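Local coordinates for protein chitinase (Thermococcus chitonophagus, PDB 5XSW) that probably hydrolyses internal glycosidic bonds of chitin, this chain being the C-terminal part of the longer protein, in which chitin-oligomer sugars are seen bound, at residues Thr67-Trp72 with His480-Asn485; Glu108-Pro113 with Leu306-Val311; Met302-Leu307 with Trp326-Ile331; Tyr315-Arg320 with Asp351-Ala356. One frame throughout, in Å; residues are numbered along the deposited sequence.

Contact 1 of 4, residues Thr67-Trp72 with His480-Asn485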
# COMPACT_ATOMS: atom_id res chain seq x y z
N THR A 67 6.88 5.18 32.41
CA THR A 67 6.64 5.22 30.94
C THR A 67 5.15 5.29 30.66
O THR A 67 4.41 4.38 31.07
CB THR A 67 7.22 3.99 30.27
OG1 THR A 67 8.60 3.89 30.63
CG2 THR A 67 7.04 4.10 28.67
N ILE A 68 4.71 6.39 30.04
CA ILE A 68 3.31 6.57 29.71
C ILE A 68 3.08 6.15 28.26
O ILE A 68 3.77 6.65 27.36
CB ILE A 68 2.86 8.01 29.86
CG1 ILE A 68 2.99 8.47 31.34
CG2 ILE A 68 1.40 8.15 29.38
CD1 ILE A 68 2.91 10.01 31.42
N ASP A 69 2.15 5.23 28.04
CA ASP A 69 1.76 4.77 26.69
C ASP A 69 0.38 5.35 26.36
O ASP A 69 -0.57 5.07 27.06
CB ASP A 69 1.77 3.23 26.66
CG ASP A 69 1.32 2.63 25.29
OD1 ASP A 69 0.90 3.36 24.41
OD2 ASP A 69 1.37 1.40 25.16
N LEU A 70 0.30 6.21 25.34
CA LEU A 70 -0.93 6.90 25.02
C LEU A 70 -1.90 6.02 24.22
O LEU A 70 -3.00 6.47 23.91
CB LEU A 70 -0.64 8.18 24.23
CG LEU A 70 0.23 9.21 24.95
CD1 LEU A 70 0.61 10.35 23.99
CD2 LEU A 70 -0.55 9.78 26.19
N THR A 71 -1.48 4.80 23.91
CA THR A 71 -2.26 3.79 23.15
C THR A 71 -3.01 4.44 21.99
O THR A 71 -2.38 4.91 21.05
CB THR A 71 -3.23 2.96 24.10
OG1 THR A 71 -4.27 3.78 24.62
CG2 THR A 71 -2.45 2.34 25.23
N TRP A 72 -4.33 4.54 22.06
CA TRP A 72 -5.08 5.02 20.90
C TRP A 72 -4.92 6.49 20.74
O TRP A 72 -5.27 7.06 19.72
CB TRP A 72 -6.56 4.64 21.03
CG TRP A 72 -7.28 5.39 22.10
CD1 TRP A 72 -7.43 5.03 23.43
CD2 TRP A 72 -7.96 6.64 21.95
NE1 TRP A 72 -8.16 6.00 24.10
CE2 TRP A 72 -8.49 7.00 23.21
CE3 TRP A 72 -8.14 7.52 20.87
CZ2 TRP A 72 -9.20 8.18 23.42
CZ3 TRP A 72 -8.85 8.69 21.07
CH2 TRP A 72 -9.37 9.01 22.33
N HIS A 480 1.09 0.47 12.40
CA HIS A 480 1.96 -0.56 11.86
C HIS A 480 3.26 -0.71 12.69
O HIS A 480 3.65 -1.80 13.09
CB HIS A 480 2.36 -0.21 10.42
CG HIS A 480 3.03 -1.35 9.72
ND1 HIS A 480 3.95 -1.16 8.71
CD2 HIS A 480 2.87 -2.68 9.86
CE1 HIS A 480 4.35 -2.34 8.27
NE2 HIS A 480 3.74 -3.28 8.98
N ALA A 481 3.93 0.40 12.96
CA ALA A 481 5.20 0.35 13.70
C ALA A 481 4.97 -0.05 15.17
O ALA A 481 5.79 -0.77 15.73
CB ALA A 481 5.94 1.71 13.60
N ARG A 482 3.86 0.37 15.79
CA ARG A 482 3.64 -0.11 17.18
C ARG A 482 3.38 -1.61 17.24
O ARG A 482 3.64 -2.22 18.25
CB ARG A 482 2.47 0.61 17.87
CG ARG A 482 2.71 2.06 17.97
CD ARG A 482 1.98 2.66 19.10
NE ARG A 482 2.77 2.36 20.30
CZ ARG A 482 2.30 2.47 21.53
NH1 ARG A 482 1.04 2.86 21.70
NH2 ARG A 482 3.08 2.16 22.56
N ASN A 483 2.87 -2.22 16.16
CA ASN A 483 2.52 -3.66 16.19
C ASN A 483 3.56 -4.57 15.52
O ASN A 483 3.26 -5.72 15.18
CB ASN A 483 1.14 -3.89 15.51
CG ASN A 483 -0.01 -3.39 16.36
OD1 ASN A 483 -0.47 -4.11 17.25
ND2 ASN A 483 -0.48 -2.16 16.12
N TYR A 484 4.76 -4.04 15.27
CA TYR A 484 5.75 -4.74 14.45
C TYR A 484 6.77 -5.37 15.41
O TYR A 484 7.36 -4.65 16.23
CB TYR A 484 6.43 -3.74 13.46
CG TYR A 484 7.26 -4.41 12.40
CD1 TYR A 484 6.65 -5.16 11.38
CD2 TYR A 484 8.66 -4.30 12.40
CE1 TYR A 484 7.42 -5.78 10.40
CE2 TYR A 484 9.43 -4.89 11.43
CZ TYR A 484 8.81 -5.64 10.43
OH TYR A 484 9.60 -6.22 9.48
N ASN A 485 6.94 -6.69 15.33
CA ASN A 485 7.81 -7.42 16.27
C ASN A 485 8.71 -8.40 15.55
O ASN A 485 8.43 -9.59 15.50
CB ASN A 485 6.95 -8.17 17.33
CG ASN A 485 6.07 -7.23 18.12
OD1 ASN A 485 4.85 -7.24 17.97
ND2 ASN A 485 6.69 -6.34 18.91

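Contact 2 of 4, residues Glu108-Pro113 with Leu306-Val311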
# COMPACT_ATOMS: atom_id res chain seq x y z
N GLU A 108 15.65 6.32 17.71
CA GLU A 108 16.46 7.49 18.05
C GLU A 108 17.94 7.32 17.61
O GLU A 108 18.64 8.28 17.36
CB GLU A 108 16.35 7.74 19.58
CG GLU A 108 14.91 8.12 19.99
CD GLU A 108 14.67 8.23 21.50
OE1 GLU A 108 15.61 7.93 22.26
OE2 GLU A 108 13.55 8.61 21.92
N SER A 109 18.40 6.08 17.50
CA SER A 109 19.81 5.85 17.18
C SER A 109 20.11 5.53 15.70
O SER A 109 21.16 4.98 15.34
CB SER A 109 20.32 4.71 18.05
OG SER A 109 19.71 3.49 17.67
N ILE A 110 19.16 5.82 14.82
CA ILE A 110 19.36 5.41 13.44
C ILE A 110 20.57 6.09 12.88
O ILE A 110 20.80 7.31 13.10
CB ILE A 110 18.09 5.72 12.58
CG1 ILE A 110 18.28 5.17 11.17
CG2 ILE A 110 17.76 7.21 12.56
CD1 ILE A 110 16.84 4.94 10.45
N ILE A 111 21.39 5.30 12.19
CA ILE A 111 22.63 5.83 11.61
C ILE A 111 22.46 6.30 10.16
O ILE A 111 22.11 5.49 9.28
CB ILE A 111 23.76 4.78 11.63
CG1 ILE A 111 24.09 4.37 13.09
CG2 ILE A 111 25.04 5.34 10.84
CD1 ILE A 111 24.94 3.08 13.12
N TYR A 112 22.68 7.60 9.92
CA TYR A 112 22.69 8.12 8.56
C TYR A 112 24.09 8.73 8.32
O TYR A 112 24.33 9.84 8.73
CB TYR A 112 21.61 9.20 8.34
CG TYR A 112 20.24 8.56 8.10
CD1 TYR A 112 20.03 7.77 6.96
CD2 TYR A 112 19.21 8.71 9.02
CE1 TYR A 112 18.75 7.12 6.73
CE2 TYR A 112 17.95 8.08 8.81
CZ TYR A 112 17.75 7.31 7.64
OH TYR A 112 16.53 6.70 7.43
N PRO A 113 24.94 8.03 7.62
CA PRO A 113 26.33 8.49 7.54
C PRO A 113 26.48 9.82 6.80
O PRO A 113 25.69 10.17 5.93
CB PRO A 113 27.03 7.38 6.77
CG PRO A 113 26.01 6.19 6.71
CD PRO A 113 24.67 6.78 6.87
N LEU A 306 11.49 1.23 9.81
CA LEU A 306 10.51 0.42 10.54
C LEU A 306 11.25 -0.53 11.54
O LEU A 306 10.81 -0.72 12.69
CB LEU A 306 9.67 -0.44 9.57
CG LEU A 306 8.69 -1.40 10.20
CD1 LEU A 306 7.59 -0.68 10.96
CD2 LEU A 306 8.09 -2.27 9.05
N LEU A 307 12.31 -1.16 11.06
CA LEU A 307 13.10 -2.05 11.91
C LEU A 307 13.61 -1.25 13.13
O LEU A 307 13.44 -1.66 14.29
CB LEU A 307 14.24 -2.66 11.13
CG LEU A 307 13.75 -3.83 10.22
CD1 LEU A 307 14.75 -4.24 9.16
CD2 LEU A 307 13.26 -5.08 10.99
N TYR A 308 14.24 -0.13 12.87
CA TYR A 308 14.74 0.71 13.96
C TYR A 308 13.66 1.12 14.91
O TYR A 308 13.90 1.13 16.13
CB TYR A 308 15.41 1.98 13.41
CG TYR A 308 16.92 1.87 13.14
CD1 TYR A 308 17.85 2.02 14.20
CD2 TYR A 308 17.40 1.74 11.85
CE1 TYR A 308 19.24 2.00 13.96
CE2 TYR A 308 18.80 1.74 11.58
CZ TYR A 308 19.71 1.88 12.68
OH TYR A 308 21.06 1.88 12.45
N ALA A 309 12.49 1.51 14.40
CA ALA A 309 11.39 1.96 15.28
C ALA A 309 10.92 0.85 16.19
O ALA A 309 10.38 1.12 17.28
CB ALA A 309 10.18 2.47 14.49
N ALA A 310 11.05 -0.38 15.72
CA ALA A 310 10.55 -1.52 16.49
C ALA A 310 11.58 -2.04 17.48
O ALA A 310 11.22 -2.54 18.52
CB ALA A 310 10.16 -2.68 15.55
N VAL A 311 12.84 -2.07 17.09
CA VAL A 311 13.81 -2.79 17.94
C VAL A 311 14.83 -1.84 18.62
O VAL A 311 15.61 -2.28 19.47
CB VAL A 311 14.55 -3.89 17.16
CG1 VAL A 311 13.53 -4.78 16.42
CG2 VAL A 311 15.54 -3.32 16.19

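Contact 3 of 4, residues Met302-Leu307 with Trp326-Ile331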
# COMPACT_ATOMS: atom_id res chain seq x y z
N MET A 302 12.17 3.03 4.24
CA MET A 302 11.04 2.72 5.08
C MET A 302 11.27 1.42 5.83
O MET A 302 10.97 1.33 7.00
CB MET A 302 9.77 2.62 4.24
CG MET A 302 8.55 2.12 5.01
SD MET A 302 8.43 0.32 5.08
CE MET A 302 7.82 -0.04 3.44
N GLU A 303 11.83 0.42 5.16
CA GLU A 303 12.07 -0.85 5.83
C GLU A 303 13.04 -0.65 6.99
O GLU A 303 12.80 -1.12 8.09
CB GLU A 303 12.67 -1.85 4.86
CG GLU A 303 11.87 -2.13 3.61
CD GLU A 303 12.62 -3.02 2.64
OE1 GLU A 303 13.32 -3.92 3.11
OE2 GLU A 303 12.53 -2.80 1.43
N ARG A 304 14.12 0.07 6.73
CA ARG A 304 15.15 0.31 7.73
C ARG A 304 14.61 1.10 8.90
O ARG A 304 14.86 0.76 10.04
CB ARG A 304 16.33 1.04 7.10
CG ARG A 304 17.58 1.09 7.97
CD ARG A 304 18.81 1.30 7.13
NE ARG A 304 20.04 1.48 7.90
CZ ARG A 304 20.50 2.65 8.31
NH1 ARG A 304 19.85 3.76 8.04
NH2 ARG A 304 21.63 2.70 8.99
N GLU A 305 13.84 2.14 8.60
CA GLU A 305 13.19 2.96 9.62
C GLU A 305 12.21 2.15 10.45
O GLU A 305 12.10 2.35 11.69
CB GLU A 305 12.46 4.18 9.02
CG GLU A 305 13.40 5.31 8.40
CD GLU A 305 13.84 6.40 9.42
OE1 GLU A 305 13.42 6.30 10.60
OE2 GLU A 305 14.54 7.39 9.02
N LEU A 306 11.49 1.23 9.81
CA LEU A 306 10.51 0.42 10.54
C LEU A 306 11.25 -0.53 11.54
O LEU A 306 10.81 -0.72 12.69
CB LEU A 306 9.67 -0.44 9.57
CG LEU A 306 8.69 -1.40 10.20
CD1 LEU A 306 7.59 -0.68 10.96
CD2 LEU A 306 8.09 -2.27 9.05
N LEU A 307 12.31 -1.16 11.06
CA LEU A 307 13.10 -2.05 11.91
C LEU A 307 13.61 -1.25 13.13
O LEU A 307 13.44 -1.66 14.29
CB LEU A 307 14.24 -2.66 11.13
CG LEU A 307 13.75 -3.83 10.22
CD1 LEU A 307 14.75 -4.24 9.16
CD2 LEU A 307 13.26 -5.08 10.99
N TRP A 326 27.31 -8.68 5.19
CA TRP A 326 26.27 -8.19 4.27
C TRP A 326 24.87 -8.42 4.88
O TRP A 326 23.85 -8.27 4.19
CB TRP A 326 26.42 -8.90 2.92
CG TRP A 326 27.54 -8.38 2.06
CD1 TRP A 326 28.86 -8.76 2.11
CD2 TRP A 326 27.44 -7.40 1.02
NE1 TRP A 326 29.58 -8.05 1.17
CE2 TRP A 326 28.74 -7.22 0.49
CE3 TRP A 326 26.39 -6.64 0.51
CZ2 TRP A 326 29.01 -6.31 -0.54
CZ3 TRP A 326 26.66 -5.75 -0.52
CH2 TRP A 326 27.96 -5.59 -1.03
N ALA A 327 24.83 -8.79 6.18
CA ALA A 327 23.57 -9.12 6.83
C ALA A 327 22.48 -8.02 6.66
O ALA A 327 21.37 -8.36 6.29
CB ALA A 327 23.77 -9.39 8.31
N GLU A 328 22.78 -6.76 6.97
CA GLU A 328 21.79 -5.71 6.88
C GLU A 328 21.22 -5.62 5.43
O GLU A 328 19.98 -5.52 5.20
CB GLU A 328 22.38 -4.37 7.29
CG GLU A 328 21.36 -3.22 7.08
CD GLU A 328 21.85 -1.86 7.55
OE1 GLU A 328 23.04 -1.54 7.29
OE2 GLU A 328 21.04 -1.10 8.10
N THR A 329 22.12 -5.62 4.48
CA THR A 329 21.75 -5.50 3.04
C THR A 329 20.88 -6.69 2.62
O THR A 329 19.92 -6.53 1.86
CB THR A 329 23.03 -5.38 2.14
OG1 THR A 329 23.72 -4.16 2.51
CG2 THR A 329 22.61 -5.30 0.66
N GLU A 330 21.21 -7.89 3.08
CA GLU A 330 20.39 -9.05 2.79
C GLU A 330 18.94 -8.92 3.35
O GLU A 330 17.97 -9.24 2.65
CB GLU A 330 21.04 -10.33 3.41
CG GLU A 330 22.33 -10.70 2.65
CD GLU A 330 23.16 -11.70 3.45
OE1 GLU A 330 22.56 -12.59 4.07
OE2 GLU A 330 24.38 -11.58 3.47
N ILE A 331 18.82 -8.46 4.59
CA ILE A 331 17.53 -8.28 5.27
C ILE A 331 16.71 -7.22 4.51
O ILE A 331 15.52 -7.41 4.18
CB ILE A 331 17.72 -7.83 6.70
CG1 ILE A 331 18.32 -8.99 7.51
CG2 ILE A 331 16.37 -7.41 7.34
CD1 ILE A 331 18.75 -8.61 8.93

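Contact 4 of 4, residues Tyr315-Arg320 with Asp351-Ala356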
# COMPACT_ATOMS: atom_id res chain seq x y z
N TYR A 315 19.12 -2.76 16.98
CA TYR A 315 19.49 -2.77 15.54
C TYR A 315 20.99 -2.52 15.36
O TYR A 315 21.67 -3.25 14.67
CB TYR A 315 18.68 -1.70 14.76
CG TYR A 315 18.76 -1.84 13.24
CD1 TYR A 315 19.84 -1.37 12.54
CD2 TYR A 315 17.72 -2.50 12.51
CE1 TYR A 315 19.91 -1.48 11.13
CE2 TYR A 315 17.78 -2.62 11.11
CZ TYR A 315 18.86 -2.10 10.43
OH TYR A 315 18.91 -2.23 9.06
N ASN A 316 21.50 -1.46 15.96
CA ASN A 316 22.96 -1.22 15.87
C ASN A 316 23.81 -2.34 16.56
O ASN A 316 24.90 -2.67 16.12
CB ASN A 316 23.30 0.15 16.49
CG ASN A 316 22.74 1.30 15.64
OD1 ASN A 316 22.53 1.11 14.45
ND2 ASN A 316 22.48 2.45 16.25
N GLU A 317 23.24 -2.95 17.58
CA GLU A 317 23.90 -4.07 18.24
C GLU A 317 24.02 -5.23 17.26
O GLU A 317 25.07 -5.83 17.11
CB GLU A 317 23.14 -4.45 19.52
CG GLU A 317 23.76 -5.61 20.25
CD GLU A 317 22.87 -6.12 21.40
OE1 GLU A 317 21.74 -5.61 21.55
OE2 GLU A 317 23.30 -7.05 22.13
N PHE A 318 22.94 -5.49 16.50
CA PHE A 318 23.02 -6.50 15.44
C PHE A 318 24.06 -6.17 14.37
O PHE A 318 24.77 -7.06 13.91
CB PHE A 318 21.61 -6.68 14.78
CG PHE A 318 21.60 -7.67 13.67
CD1 PHE A 318 21.52 -9.03 13.94
CD2 PHE A 318 21.71 -7.26 12.37
CE1 PHE A 318 21.54 -9.93 12.94
CE2 PHE A 318 21.72 -8.18 11.32
CZ PHE A 318 21.64 -9.50 11.60
N LEU A 319 24.13 -4.90 13.95
CA LEU A 319 25.12 -4.51 12.92
C LEU A 319 26.57 -4.77 13.45
O LEU A 319 27.47 -5.20 12.74
CB LEU A 319 24.98 -3.03 12.56
CG LEU A 319 23.70 -2.46 11.86
CD1 LEU A 319 23.74 -0.92 11.74
CD2 LEU A 319 23.53 -3.08 10.49
N ARG A 320 26.78 -4.46 14.72
CA ARG A 320 28.10 -4.66 15.38
C ARG A 320 28.45 -6.16 15.45
O ARG A 320 29.53 -6.56 15.10
CB ARG A 320 28.03 -3.96 16.75
CG ARG A 320 29.21 -3.99 17.71
CD ARG A 320 29.03 -2.87 18.80
NE ARG A 320 27.91 -3.09 19.74
CZ ARG A 320 26.81 -2.32 19.85
NH1 ARG A 320 25.89 -2.65 20.75
NH2 ARG A 320 26.60 -1.24 19.08
N ASP A 351 13.39 -14.05 18.70
CA ASP A 351 13.53 -15.50 18.87
C ASP A 351 14.78 -16.09 18.25
O ASP A 351 15.34 -17.06 18.79
CB ASP A 351 12.32 -16.27 18.29
CG ASP A 351 10.99 -15.67 18.68
OD1 ASP A 351 10.96 -14.65 19.40
OD2 ASP A 351 9.96 -16.19 18.22
N ASN A 352 15.21 -15.57 17.10
CA ASN A 352 16.31 -16.22 16.40
C ASN A 352 17.60 -15.40 16.38
O ASN A 352 18.49 -15.61 15.57
CB ASN A 352 15.88 -16.61 14.96
CG ASN A 352 14.76 -17.63 14.98
OD1 ASN A 352 14.85 -18.61 15.70
ND2 ASN A 352 13.68 -17.37 14.25
N TRP A 353 17.71 -14.49 17.33
CA TRP A 353 18.88 -13.65 17.45
C TRP A 353 20.24 -14.35 17.36
O TRP A 353 21.11 -13.96 16.55
CB TRP A 353 18.77 -12.89 18.76
CG TRP A 353 19.91 -12.00 19.12
CD1 TRP A 353 20.95 -12.28 19.98
CD2 TRP A 353 20.11 -10.67 18.67
NE1 TRP A 353 21.78 -11.20 20.08
CE2 TRP A 353 21.29 -10.19 19.29
CE3 TRP A 353 19.42 -9.83 17.78
CZ2 TRP A 353 21.78 -8.90 19.06
CZ3 TRP A 353 19.91 -8.55 17.56
CH2 TRP A 353 21.08 -8.09 18.19
N GLU A 354 20.44 -15.41 18.14
CA GLU A 354 21.76 -16.02 18.18
C GLU A 354 22.09 -16.69 16.90
O GLU A 354 23.23 -16.59 16.42
CB GLU A 354 21.87 -17.05 19.35
CG GLU A 354 21.89 -16.38 20.71
CD GLU A 354 23.14 -15.50 20.93
OE1 GLU A 354 24.19 -15.76 20.30
OE2 GLU A 354 23.06 -14.52 21.71
N LYS A 355 21.13 -17.42 16.36
CA LYS A 355 21.31 -18.01 15.05
C LYS A 355 21.64 -16.94 14.00
O LYS A 355 22.43 -17.20 13.10
CB LYS A 355 20.04 -18.77 14.63
CG LYS A 355 20.10 -19.53 13.30
CD LYS A 355 18.76 -20.29 13.03
CE LYS A 355 18.83 -21.31 11.85
NZ LYS A 355 18.84 -22.78 12.29
N ALA A 356 20.97 -15.79 14.07
CA ALA A 356 21.19 -14.72 13.07
C ALA A 356 22.59 -14.13 13.19
O ALA A 356 23.33 -14.02 12.19
CB ALA A 356 20.19 -13.63 13.24

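Contact 1 of 4, residues Thr67-Trp72 with His480-Asn485
Asp69 and Arg482 reach for each other from opposite directions and join in a salt bridge, the central event of a small surface contact. The main bond runs from Arg482 NH1 to Asp69 OD1, 2.8 Å long, and approaches the oxygen on its syn side, tilted out of the carboxylate plane. The acceptor lies close to the guanidinium plane, but the two flat groups are turned 69° apart, so this is not the coplanar fork of an ideal arginine-carboxylate pair. A second, weak bond from Arg482 NH2 to Asp69 OD2 spans 3.2 Å. At the same guanidinium edge, Thr71 CA sits 3.7 Å from Arg482 NH1.

A second donor holds the carboxylate. Thr71 N donates to Asp69 OD1 over 2.8 Å, closing an Asx turn where strand 65-69 ends, and it comes to the opposite face of the carboxylate plane from Arg482 NH1. Asp69 CG stands anti to the backbone N (chi1 177°), which places the acid within bonding distance of Arg482. The Arg482 chain bends at chi3 (79°), bringing its head to the acid. Farther out, Tyr478 OH ties the pieces together, bonding to Thr71 O and, weakly, to Arg482 NH1.

Replacing Asp69 by alanine is likely to leave the Arg482 charge without this anionic partner and Thr71 N without the acceptor of its turn. One oxygen thus serves two purposes, ending the strand in a defined turn and linking the N-terminal beta-rich region to the last helix of the chain, and the charge on Arg482 probably favours the ionised form of this acid.

Contact 2 of 4, residues Glu108-Pro113 with Leu306-Val311
Tyr308 presents one ring face to Ile110, and the apolar interactions here all centre on that ring. Ile110 CA makes a CH-pi contact, 3.7 Å from the ring centroid and 23° off its normal, while the side chain continues over the same aromatic system. Ile110 CG1 lies 3.5 Å from Tyr308 CE2, displaced toward the rim, and Ile110 CD1 comes equally near to Tyr308 CD2. The isoleucine can lie along the ring because its CG1 branch is anti to the backbone N (chi1 -175°). Tyr315 stacks on the opposite face, so the Tyr308 ring is sandwiched between the two. Lesser packing comes from Ser109, whose OG is 4.0 Å from Tyr308 CE1.

Polar interactions gather at the phenol end. Ile111 N points a fairly straight but weak bond at Tyr308 OH, 3.4 Å away with an angle of 161° at the hydrogen. The stronger partner of that hydroxyl is Asn316 OD1 in helix 313-321, and the side-chain nitrogen ND2 of the same asparagine binds Ser109 O.

A leucine replacing Tyr308 would probably leave Ile110 without its aromatic platform and deprive Asn316 and Ile111 N of the hydroxyl they share.

This is tertiary packing of a loop on a helix: an irregular segment following strand 98-104, on the way from the beta-rich region to the helical one, is laid across a tyrosine near the C-terminal end of helix 288-311.

Contact 3 of 4, residues Met302-Leu307 with Trp326-Ile331
Arg304 and Glu328 provide the ionic part of this buried helix-helix contact. Arg304 NE donates to Glu328 OE2 over 2.8 Å at 157°, using the inner N-H of the guanidinium group instead of its two terminal nitrogens. The oxygen lies almost in the guanidinium plane, whereas the nitrogen meets it on the syn side and somewhat out of the carboxylate plane, and the two flat groups are inclined by 49°. Both chains approach in extended form, with Glu328 CG anti to the backbone N, and cross at a slant. The methylene Arg304 CD follows, 3.4 Å from Glu328 OE2.

Other hydrogen bonds complete the polar network. Glu328 OE2 is also bound by Tyr315 OH, and OE1 by Tyr154 OH; Arg304 NH2 in turn reaches Ile111 O and Tyr154 OH. Each charged end is therefore held by several partners, which should restrict its rotation and offset the cost of burying the pair.

Apolar contact is slighter. Leu307 CD1 touches Ile331 CG2 at 4.0 Å, one methyl against another, a turn along each helix from the ion pair.

The axes of helix segments 302-307 and 327-331 come no nearer than 11.5 Å and make an angle of 111°, so long side chains do the bridging. Helix 313-321 contributes Tyr315 beside both Arg304 and Leu307 and packs Leu319 on Glu328, while Ile343 of helix 340-346 meets both Leu307 and Ile331 on the apolar side.

Contact 4 of 4, residues Tyr315-Arg320 with Asp351-Ala356
A helix-to-helix aromatic contact joins helix 313-321 to the first turn of the short helix 353-357, in the helical part of the chain. Its principal member is Trp353, whose CG is anti to the backbone N (chi1 177°), carrying the indole across to the other helix with the six-membered ring leading. There Trp353 CH2 meets both the backbone and the side chain of Phe318, lying 3.6 Å from Phe318 N and 3.7 Å from Phe318 CB.

The two aromatic side chains run antiparallel, flank to flank. Their rings are inclined at 59°, with centroids 5.9 Å apart, an oblique arrangement. Of the Phe318 ring atoms, CD1 approaches Trp353 CZ3 to 4.0 Å, while the backbone and CB of Phe318 make the shorter contacts.

Beside this pair, the extended Glu317 chain lies roughly perpendicular to the indole side chain. Its carboxylate carbon CD is 3.8 Å from Trp353 CZ2, with CG alongside, so the acid contributes van der Waals contact here and no hydrogen bond to the indole. Lys314 adds a cation-pi interaction to Trp353, and Phe349 meets the Phe318 ring at an angle.

One turn on from Trp353, Ala356 points its methyl at the Phe318 ring edge, with Ala356 CB 4.0 Å from Phe318 CE1 and near the ring plane.

From the N terminus, contact 1 opens first, at the end of strand 65-69, and closes last, at helix 475-482; the other three lie within. Contact 2 opens in the loop after strand 98-104 and closes on helix 288-311. Contact 3 begins on the same helix, sharing Leu306 and Leu307 with contact 2, and closes at residues 326-331. Contact 4 opens before that closure and ends at residues 351-356, so 3 and 4 cross, whereas 2 and 4 follow in series. Contacts 1 and 2 join the N-terminal beta-rich region and the loop after it to helices; 3 and 4 tie helices together. Tyr484 and Ala481 pack on Leu306, linking contact 1 to contacts 2 and 3.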